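Local coordinates for endo-1,4-beta-xylanase D (Paenibacillus polymyxa, PDB 1W0N), which carries a calcium-dependent carbohydrate-binding module of family 36, which probably holds xylan for an enzyme that hydrolyses beta-1,4-xylan chains, at residues Gly28-Ser31 with Val37-Tyr40; Val82-Phe87 with Ala112-Asp117; Gly63-Ser66 with Thr70-Val73; Leu75-Val80 with Ile100-Gly105. All blocks are in the same frame, centred on the assembly; numbering follows the deposited sequence. Where two conformers were deposited one is given.

Contact 1: Gly28-Ser31 with Val37-Tyr40. With MG (magnesium ion), chain C.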
loop_
_atom_site.group_PDB
_atom_site.type_symbol
_atom_site.label_atom_id
_atom_site.label_comp_id
_atom_site.label_asym_id
_atom_site.label_seq_id
_atom_site.Cartn_x
_atom_site.Cartn_y
_atom_site.Cartn_z
ATOM N N GLY A 28 -3.374 6.712 10.448
ATOM C CA GLY A 28 -4.674 7.351 10.446
ATOM C C GLY A 28 -5.015 7.935 9.107
ATOM O O GLY A 28 -4.143 8.161 8.252
ATOM N N LYS A 29 -6.302 8.205 8.920
ATOM C CA LYS A 29 -6.798 8.845 7.722
ATOM C C LYS A 29 -6.191 10.233 7.560
ATOM O O LYS A 29 -6.021 10.970 8.530
ATOM C CB LYS A 29 -8.319 8.972 7.766
ATOM C CG LYS A 29 -9.087 7.695 7.687
ATOM C CD LYS A 29 -10.585 7.954 7.659
ATOM C CE LYS A 29 -11.424 6.710 7.713
ATOM N NZ LYS A 29 -12.856 6.995 7.462
ATOM N N ILE A 30 -5.921 10.574 6.310
ATOM C CA ILE A 30 -5.403 11.874 5.924
ATOM C C ILE A 30 -6.274 12.474 4.837
ATOM O O ILE A 30 -6.994 11.762 4.120
ATOM C CB ILE A 30 -3.936 11.782 5.435
ATOM C CG1 ILE A 30 -3.812 10.879 4.196
ATOM C CG2 ILE A 30 -3.045 11.320 6.575
ATOM C CD1 ILE A 30 -2.417 10.784 3.612
ATOM N N SER A 31 -6.173 13.804 4.709
ATOM C CA SER A 31 -6.790 14.547 3.631
ATOM C C SER A 31 -5.771 15.189 2.702
ATOM O O SER A 31 -6.144 15.538 1.577
ATOM C CB SER A 31 -7.691 15.639 4.215
ATOM O OG SER A 31 -6.998 16.421 5.153
ATOM N N VAL A 37 -4.500 7.277 3.717
ATOM C CA VAL A 37 -4.010 6.906 5.025
ATOM C C VAL A 37 -2.505 7.148 5.054
ATOM O O VAL A 37 -1.810 6.884 4.058
ATOM C CB VAL A 37 -4.344 5.434 5.372
ATOM C CG1 VAL A 37 -3.788 5.032 6.733
ATOM C CG2 VAL A 37 -5.848 5.220 5.335
ATOM N N ALA A 38 -2.001 7.604 6.207
ATOM C CA ALA A 38 -0.568 7.731 6.431
ATOM C C ALA A 38 -0.064 6.581 7.294
ATOM O O ALA A 38 -0.715 6.164 8.271
ATOM C CB ALA A 38 -0.253 9.042 7.131
ATOM N N LEU A 39 1.137 6.120 6.941
ATOM C CA LEU A 39 1.882 5.077 7.642
ATOM C C LEU A 39 3.207 5.686 8.100
ATOM O O LEU A 39 3.946 6.256 7.275
ATOM C CB LEU A 39 2.158 3.906 6.701
ATOM C CG LEU A 39 0.940 3.296 6.008
ATOM C CD1 LEU A 39 1.392 2.288 4.970
ATOM C CD2 LEU A 39 -0.019 2.666 6.999
ATOM N N TYR A 40 3.496 5.582 9.391
ATOM C CA TYR A 40 4.607 6.317 9.994
ATOM C C TYR A 40 5.684 5.453 10.622
ATOM O O TYR A 40 6.842 5.888 10.769
ATOM C CB TYR A 40 4.113 7.251 11.108
ATOM C CG TYR A 40 2.998 8.200 10.717
ATOM C CD1 TYR A 40 3.267 9.484 10.255
ATOM C CD2 TYR A 40 1.667 7.837 10.871
ATOM C CE1 TYR A 40 2.238 10.373 9.974
ATOM C CE2 TYR A 40 0.630 8.721 10.599
ATOM C CZ TYR A 40 0.925 9.990 10.156
ATOM O OH TYR A 40 -0.094 10.888 9.903
HETATM MG MG MG C . 8.247 7.291 10.191
HETATM O O HOH W 1 7.457 8.857 11.310
HETATM O O HOH W 2 9.384 6.657 11.780
HETATM O O HOH W 3 9.836 8.553 9.624
HETATM O O HOH W 4 9.077 5.944 8.873
#

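Contact 2: Val82-Phe87 with Ala112-Asp117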
loop_
_atom_site.group_PDB
_atom_site.type_symbol
_atom_site.label_atom_id
_atom_site.label_comp_id
_atom_site.label_asym_id
_atom_site.label_seq_id
_atom_site.Cartn_x
_atom_site.Cartn_y
_atom_site.Cartn_z
ATOM N N VAL A 82 5.103 -9.464 -1.376
ATOM C CA VAL A 82 5.286 -9.719 -2.805
ATOM C C VAL A 82 6.155 -8.677 -3.490
ATOM O O VAL A 82 6.591 -8.893 -4.627
ATOM C CB VAL A 82 3.958 -9.848 -3.561
ATOM C CG1 VAL A 82 3.126 -11.000 -3.005
ATOM C CG2 VAL A 82 3.167 -8.537 -3.548
ATOM N N GLY A 83 6.417 -7.565 -2.819
ATOM C CA GLY A 83 7.226 -6.502 -3.379
ATOM C C GLY A 83 7.005 -5.236 -2.561
ATOM O O GLY A 83 6.230 -5.230 -1.612
ATOM N N SER A 84 7.728 -4.179 -2.948
ATOM C CA SER A 84 7.630 -2.906 -2.277
ATOM C C SER A 84 7.512 -1.765 -3.270
ATOM O O SER A 84 8.266 -1.697 -4.220
ATOM C CB SER A 84 8.827 -2.640 -1.315
ATOM O OG SER A 84 9.296 -1.353 -1.102
ATOM N N PHE A 85 6.640 -0.825 -2.979
ATOM C CA PHE A 85 6.487 0.389 -3.745
ATOM C C PHE A 85 7.397 1.477 -3.172
ATOM O O PHE A 85 7.486 1.656 -1.964
ATOM C CB PHE A 85 5.045 0.899 -3.646
ATOM C CG PHE A 85 4.023 -0.069 -4.183
ATOM C CD1 PHE A 85 3.808 -0.204 -5.546
ATOM C CD2 PHE A 85 3.223 -0.784 -3.306
ATOM C CE1 PHE A 85 2.851 -1.069 -6.056
ATOM C CE2 PHE A 85 2.258 -1.649 -3.808
ATOM C CZ PHE A 85 2.077 -1.801 -5.175
ATOM N N ASN A 86 8.049 2.207 -4.075
ATOM C CA ASN A 86 8.931 3.311 -3.726
ATOM C C ASN A 86 8.238 4.623 -4.067
ATOM O O ASN A 86 7.988 4.895 -5.247
ATOM C CB ASN A 86 10.215 3.161 -4.541
ATOM C CG ASN A 86 11.229 4.253 -4.293
ATOM O OD1 ASN A 86 12.468 3.957 -4.390
ATOM N ND2 ASN A 86 10.822 5.424 -4.071
ATOM N N PHE A 87 7.907 5.398 -3.023
ATOM C CA PHE A 87 7.397 6.754 -3.215
ATOM C C PHE A 87 8.471 7.717 -2.733
ATOM O O PHE A 87 8.689 7.883 -1.528
ATOM C CB PHE A 87 6.097 6.979 -2.421
ATOM C CG PHE A 87 5.025 6.011 -2.834
ATOM C CD1 PHE A 87 4.399 6.138 -4.062
ATOM C CD2 PHE A 87 4.673 4.955 -2.008
ATOM C CE1 PHE A 87 3.436 5.220 -4.482
ATOM C CE2 PHE A 87 3.699 4.033 -2.415
ATOM C CZ PHE A 87 3.102 4.158 -3.652
ATOM N N ALA A 112 2.164 -1.806 4.386
ATOM C CA ALA A 112 2.893 -1.392 5.610
ATOM C C ALA A 112 4.228 -0.860 5.202
ATOM O O ALA A 112 4.764 -1.236 4.170
ATOM C CB ALA A 112 3.074 -2.558 6.557
ATOM N N LEU A 113 4.863 0.022 5.972
ATOM C CA LEU A 113 6.216 0.471 5.655
ATOM C C LEU A 113 7.180 -0.699 5.590
ATOM O O LEU A 113 7.126 -1.611 6.419
ATOM C CB LEU A 113 6.714 1.485 6.672
ATOM C CG LEU A 113 6.023 2.841 6.698
ATOM C CD1 LEU A 113 6.584 3.707 7.785
ATOM C CD2 LEU A 113 6.097 3.553 5.408
ATOM N N THR A 114 8.110 -0.649 4.641
ATOM C CA THR A 114 9.137 -1.657 4.509
ATOM C C THR A 114 10.095 -1.687 5.748
ATOM O O THR A 114 10.547 -2.730 6.154
ATOM C CB THR A 114 9.853 -1.411 3.125
ATOM O OG1 THR A 114 8.950 -1.408 2.048
ATOM C CG2 THR A 114 10.919 -2.382 2.811
ATOM N N SER A 115 10.429 -0.517 6.230
ATOM C CA SER A 115 11.258 -0.205 7.453
ATOM C C SER A 115 10.476 0.778 8.515
ATOM O O SER A 115 9.422 1.270 8.279
ATOM C CB SER A 115 12.589 0.569 7.180
ATOM O OG SER A 115 12.305 1.934 6.978
ATOM N N ASP A 116 11.086 0.974 9.678
ATOM C CA ASP A 116 10.731 1.989 10.666
ATOM C C ASP A 116 11.652 3.236 10.449
ATOM O O ASP A 116 11.176 4.355 10.084
ATOM C CB ASP A 116 11.097 1.270 11.940
ATOM C CG ASP A 116 10.364 1.763 13.129
ATOM O OD1 ASP A 116 10.935 1.751 14.251
ATOM O OD2 ASP A 116 9.228 2.110 13.100
ATOM N N ASP A 117 12.963 2.954 10.338
ATOM C CA ASP A 117 14.031 3.947 10.376
ATOM C C ASP A 117 14.712 4.156 9.060
ATOM O O ASP A 117 15.529 5.061 8.964
ATOM C CB ASP A 117 15.024 3.478 11.385
ATOM C CG ASP A 117 14.442 3.455 12.762
ATOM O OD1 ASP A 117 15.212 3.079 13.719
ATOM O OD2 ASP A 117 13.270 3.822 13.018
#

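Contact 3: Gly63-Ser66 with Thr70-Val73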
loop_
_atom_site.group_PDB
_atom_site.type_symbol
_atom_site.label_atom_id
_atom_site.label_comp_id
_atom_site.label_asym_id
_atom_site.label_seq_id
_atom_site.Cartn_x
_atom_site.Cartn_y
_atom_site.Cartn_z
ATOM N N GLY A 63 0.653 6.957 -4.205
ATOM C CA GLY A 63 1.184 7.311 -2.910
ATOM C C GLY A 63 2.161 8.467 -3.010
ATOM O O GLY A 63 2.446 8.976 -4.091
ATOM N N ALA A 64 2.678 8.864 -1.842
ATOM C CA ALA A 64 3.655 9.943 -1.764
ATOM C C ALA A 64 4.476 9.761 -0.508
ATOM O O ALA A 64 4.092 9.027 0.406
ATOM C CB ALA A 64 2.961 11.313 -1.752
ATOM N N SER A 65 5.619 10.451 -0.458
ATOM C CA SER A 65 6.431 10.518 0.738
ATOM C C SER A 65 6.098 11.775 1.544
ATOM O O SER A 65 5.702 12.804 0.984
ATOM C CB SER A 65 7.900 10.573 0.315
ATOM O OG SER A 65 8.733 10.650 1.461
ATOM N N SER A 66 6.337 11.691 2.850
ATOM C CA SER A 66 6.268 12.856 3.710
ATOM C C SER A 66 7.376 13.869 3.447
ATOM O O SER A 66 7.274 15.011 3.891
ATOM C CB SER A 66 6.308 12.421 5.175
ATOM O OG SER A 66 7.498 11.707 5.475
ATOM N N THR A 70 12.807 9.168 0.236
ATOM C CA THR A 70 12.085 7.946 -0.076
ATOM C C THR A 70 11.285 7.411 1.100
ATOM O O THR A 70 11.772 7.339 2.225
ATOM C CB THR A 70 13.117 6.882 -0.481
ATOM O OG1 THR A 70 13.875 7.362 -1.593
ATOM C CG2 THR A 70 12.460 5.568 -0.873
ATOM N N ALA A 71 10.050 7.000 0.777
ATOM C CA ALA A 71 9.224 6.169 1.643
ATOM C C ALA A 71 8.955 4.870 0.871
ATOM O O ALA A 71 8.704 4.903 -0.322
ATOM C CB ALA A 71 7.912 6.873 1.958
ATOM N N LYS A 72 9.071 3.742 1.546
ATOM C CA LYS A 72 8.852 2.450 0.904
ATOM C C LYS A 72 7.730 1.714 1.614
ATOM O O LYS A 72 7.685 1.675 2.833
ATOM C CB LYS A 72 10.115 1.596 0.875
ATOM C CG LYS A 72 11.059 2.003 -0.304
ATOM C CD LYS A 72 12.217 1.109 -0.387
ATOM C CE LYS A 72 12.944 1.279 -1.627
ATOM N NZ LYS A 72 12.755 0.066 -2.429
ATOM N N VAL A 73 6.844 1.117 0.806
ATOM C CA VAL A 73 5.658 0.438 1.295
ATOM C C VAL A 73 5.635 -1.003 0.783
ATOM O O VAL A 73 5.576 -1.214 -0.431
ATOM C CB VAL A 73 4.385 1.182 0.831
ATOM C CG1 VAL A 73 3.131 0.472 1.299
ATOM C CG2 VAL A 73 4.392 2.627 1.317
#

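Contact 4: Leu75-Val80 with Ile100-Gly105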
loop_
_atom_site.group_PDB
_atom_site.type_symbol
_atom_site.label_atom_id
_atom_site.label_comp_id
_atom_site.label_asym_id
_atom_site.label_seq_id
_atom_site.Cartn_x
_atom_site.Cartn_y
_atom_site.Cartn_z
ATOM N N LEU A 75 3.873 -4.509 -0.005
ATOM C CA LEU A 75 2.594 -5.117 -0.324
ATOM C C LEU A 75 2.629 -6.568 0.120
ATOM O O LEU A 75 3.501 -7.334 -0.299
ATOM C CB LEU A 75 2.327 -5.040 -1.820
ATOM C CG LEU A 75 1.078 -5.748 -2.319
ATOM C CD1 LEU A 75 -0.184 -5.175 -1.694
ATOM C CD2 LEU A 75 1.006 -5.689 -3.840
ATOM N N VAL A 76 1.670 -6.927 0.972
ATOM C CA VAL A 76 1.561 -8.265 1.527
ATOM C C VAL A 76 0.233 -8.836 1.020
ATOM O O VAL A 76 -0.821 -8.228 1.196
ATOM C CB VAL A 76 1.629 -8.251 3.033
ATOM C CG1 VAL A 76 1.844 -9.652 3.575
ATOM C CG2 VAL A 76 2.732 -7.295 3.529
ATOM N N ILE A 77 0.286 -9.987 0.354
ATOM C CA ILE A 77 -0.930 -10.667 -0.128
ATOM C C ILE A 77 -0.932 -12.046 0.487
ATOM O O ILE A 77 -0.014 -12.844 0.266
ATOM C CB ILE A 77 -0.959 -10.774 -1.676
ATOM C CG1 ILE A 77 -0.894 -9.387 -2.320
ATOM C CG2 ILE A 77 -2.220 -11.531 -2.120
ATOM C CD1 ILE A 77 -0.850 -9.411 -3.834
ATOM N N GLY A 78 -1.961 -12.357 1.262
ATOM C CA GLY A 78 -2.036 -13.637 1.903
ATOM C C GLY A 78 -0.848 -13.942 2.771
ATOM O O GLY A 78 -0.420 -15.100 2.815
ATOM N N GLY A 79 -0.305 -12.917 3.428
ATOM C CA GLY A 79 0.837 -13.058 4.288
ATOM C C GLY A 79 2.198 -13.062 3.604
ATOM O O GLY A 79 3.203 -13.058 4.301
ATOM N N VAL A 80 2.210 -13.031 2.276
ATOM C CA VAL A 80 3.451 -13.027 1.527
ATOM C C VAL A 80 3.787 -11.601 1.137
ATOM O O VAL A 80 2.982 -10.946 0.483
ATOM C CB VAL A 80 3.336 -13.885 0.235
ATOM C CG1 VAL A 80 4.646 -13.888 -0.522
ATOM C CG2 VAL A 80 2.863 -15.293 0.517
ATOM N N ILE A 100 2.465 -10.186 -10.608
ATOM C CA ILE A 100 2.647 -10.769 -9.300
ATOM C C ILE A 100 1.728 -11.979 -9.141
ATOM O O ILE A 100 0.511 -11.844 -9.246
ATOM C CB ILE A 100 2.343 -9.736 -8.216
ATOM C CG1 ILE A 100 3.268 -8.507 -8.314
ATOM C CG2 ILE A 100 2.337 -10.381 -6.828
ATOM C CD1 ILE A 100 4.655 -8.841 -7.917
ATOM N N THR A 101 2.331 -13.144 -8.877
ATOM C CA THR A 101 1.568 -14.354 -8.609
ATOM C C THR A 101 1.305 -14.480 -7.114
ATOM O O THR A 101 2.152 -14.142 -6.275
ATOM C CB THR A 101 2.302 -15.584 -9.163
ATOM O OG1 THR A 101 2.443 -15.452 -10.575
ATOM C CG2 THR A 101 1.510 -16.870 -8.903
ATOM N N HIS A 102 0.110 -14.982 -6.786
ATOM C CA HIS A 102 -0.357 -15.113 -5.432
ATOM C C HIS A 102 -1.469 -16.186 -5.382
ATOM O O HIS A 102 -1.917 -16.664 -6.422
ATOM C CB HIS A 102 -0.907 -13.757 -4.936
ATOM C CG HIS A 102 -1.944 -13.208 -5.839
ATOM N ND1 HIS A 102 -3.242 -13.691 -5.839
ATOM C CD2 HIS A 102 -1.877 -12.333 -6.880
ATOM C CE1 HIS A 102 -3.910 -13.119 -6.828
ATOM N NE2 HIS A 102 -3.115 -12.284 -7.477
ATOM N N ALA A 103 -1.922 -16.554 -4.193
ATOM C CA ALA A 103 -2.999 -17.510 -4.045
ATOM C C ALA A 103 -4.313 -16.906 -4.463
ATOM O O ALA A 103 -4.519 -15.678 -4.432
ATOM C CB ALA A 103 -3.048 -17.981 -2.589
ATOM N N THR A 104 -5.254 -17.770 -4.855
ATOM C CA THR A 104 -6.576 -17.341 -5.220
ATOM C C THR A 104 -7.522 -17.481 -4.025
ATOM O O THR A 104 -7.105 -17.878 -2.912
ATOM C CB THR A 104 -7.086 -18.109 -6.451
ATOM O OG1 THR A 104 -7.195 -19.491 -6.110
ATOM C CG2 THR A 104 -6.173 -17.969 -7.631
ATOM N N GLY A 105 -8.785 -17.163 -4.241
ATOM C CA GLY A 105 -9.740 -17.143 -3.160
ATOM C C GLY A 105 -9.598 -15.883 -2.312
ATOM O O GLY A 105 -9.110 -14.854 -2.809
HETATM O O HOH W 5 -0.873 -15.443 -1.764
#

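Contact 1: Gly28-Ser31 with Val37-Tyr40
Gly28 and Ala38 form the hydrogen-bonded pair of a short antiparallel beta hairpin. Its main bond runs from Ala38 N to Gly28 O, 3.0 Å and nearly straight at 169°. Gly28 O also receives a CA-H...O contact from Val37 CA at 3.5 Å. The return bond is weak: Gly28 N to Ala38 O is 3.5 Å at 150°. Gly28 N also lies near the plane of the Tyr40 ring, at its edge. Lys29 and Val37 make the next, non-hydrogen-bonded pair, with CA atoms 4.3 Å apart.

Ile30 supplies the apolar part. Its CG2 meets Ala38 CB at 3.6 Å. CG1 sits between the backbone N and the carbonyl carbon (chi1 61°), which lays it beside Val37 N at 3.7 Å. CD1 continues over the Val37 carbonyl. With an alanine here both branches are gone, which would probably open a gap beside the Val37 backbone and leave Ala38 CB without its apolar mate.

Past the hairpin, Tyr40 N is bonded to Asp44 OD2, while Tyr40 O binds the magnesium ion at 2.1 Å, where four waters and Asp121 OD1 complete six ligands.

Strand 36-39 lies between strands 28-30 and 122-130. The backbones of Val37 and Leu39 bond to Val124 and Ala122 of strand 122-130, whose Tyr123 touches Ile30 and Ala38, and Ile22 of strand 21-23 packs on Lys29 and Val37.

Contact 2: Val82-Phe87 with Ala112-Asp117
In the Ser84 conformer described, two groups grip Thr114 OG1: Ser84 OG across the contact and Asp74 OD1 from strand 70-77. Ser84 OG donates to Thr114 OG1 at 3.2 Å, a rather long bond. The hydroxyl of Thr114 can then give its own proton to the Asp74 carboxylate. Ser84 CB stands 3.6 Å from the same Thr114 OG1.

The torsion of Thr114 places OG1 for this meeting. OG1 lies anti to the carbonyl carbon and beside the backbone N (chi1 -56°). Ser84 is less certain. It was deposited in two conformers, and the one described has chi1 148°, well away from a staggered value. The bond to Thr114 is therefore doubtful as a permanent feature.

Strand 80-88 is the outermost strand of its sheet, and Thr114 lies just beyond the end of strand 107-113. Strand 70-77 runs between these two strands. The contact thus reaches across an intervening strand, and Lys72 touches both Ser84 and Thr114 from it.

No apolar pair joins the two segments. This is a small polar bridge at the surface, in which Asp74 is likely to orient the threonine and the serine occupies this position in one of two deposited conformers.

Contact 3: Gly63-Ser66 with Thr70-Val73
A beta arch links the two sheets of the beta sandwich here, and Ser65 and Ala71 meet at its base. Ser65 ends strand 56-65 of one sheet. The chain turns through a short loop and enters strand 70-77 of the other sheet, so the two strands face each other across the sandwich and share no hydrogen bond.

The touch is small and all van der Waals. Ser65 OG comes to 3.9 Å from Ala71 CB, and Ser65 CB is 4.0 Å from the same methyl. The distance from Ser65 OG to Ala71 N is also 3.9 Å, too long for a bond. The nearest atom of Thr70 is its carbonyl carbon, 4.1 Å from Ser65 OG.

From both Ser65 and Ala71 the side chain sets out toward the opposing segment. The Ser65 hydroxyl is turned anti to the backbone N (chi1 180°), where it reaches into the connecting loop. It is bonded there to Gly69 O and to Asn67 N. Ala71 N is already taken by Phe87 O of strand 80-88.

Around the arch, Trp120 touches Ser65, Ala122 packs on Ala71, and Ser66 OG is bonded to the backbone N of Asp121, a magnesium ligand.

The chemistry is divided accordingly. The buried serine spends its polar end on the loop that joins the strands, accepting from Asn67 N and therefore probably donating to Gly69 O. Across the sandwich it offers only a compact surface to a methyl group.

Contact 4: Leu75-Val80 with Ile100-Gly105
Ile77 CG2 rests 3.8 Å from His102 CB, just where a type I' turn from Ile77 to Val80 closes the hairpin of strands 70-77 and 80-88. The contact joins the two sheets of the beta sandwich, strand 70-77 to the end of strand 93-101. The two side chains cross obliquely. The branch of isoleucine that touches is CG2, which lies anti to the backbone N while CG1 lies beside it. The other branch ends at CD1, 4.5 Å from Ile100 CG2, a loose contact. Ile100 itself was deposited in two conformers.

The imidazole is turned by chi1 54°, which sets CG between the backbone N and the carbonyl carbon. His102 ND1 donates to Ala103 O at 2.7 Å and 165°, and NE2 is bonded to His57 ND1. A leucine in its place would probably leave Ala103 O and His57 ND1 each without its partner.

One water joins the segments. It accepts from Ala103 N at 2.9 Å and gives a weak bond to Ile77 O at 3.4 Å. In the bond from His102 ND1 to Ala103 O, the oxygen lies 5° out of the imidazole plane, while ND1 sits above the carbonyl plane.

Contact 3 is the buried one, contacts 1 and 4 are partly buried, and contact 2 lies at the surface. Only contact 1 pairs backbones across its segments, since its two strands are neighbours in one sheet. Contacts 3 and 4 use opposite ends of strand 70-77, about 22 Å apart between centres, and both join the two sheets by side-chain packing. Contact 2 stays on one sheet and rests on hydroxyls. Strand 80-88 ties it to contacts 3 and 4: Phe85 N bonds Val73 O of contact 3, and Val82 N bonds Leu75 O of contact 4. Leu113 packs on Tyr40, so contacts 1 and 2 touch beside the magnesium site.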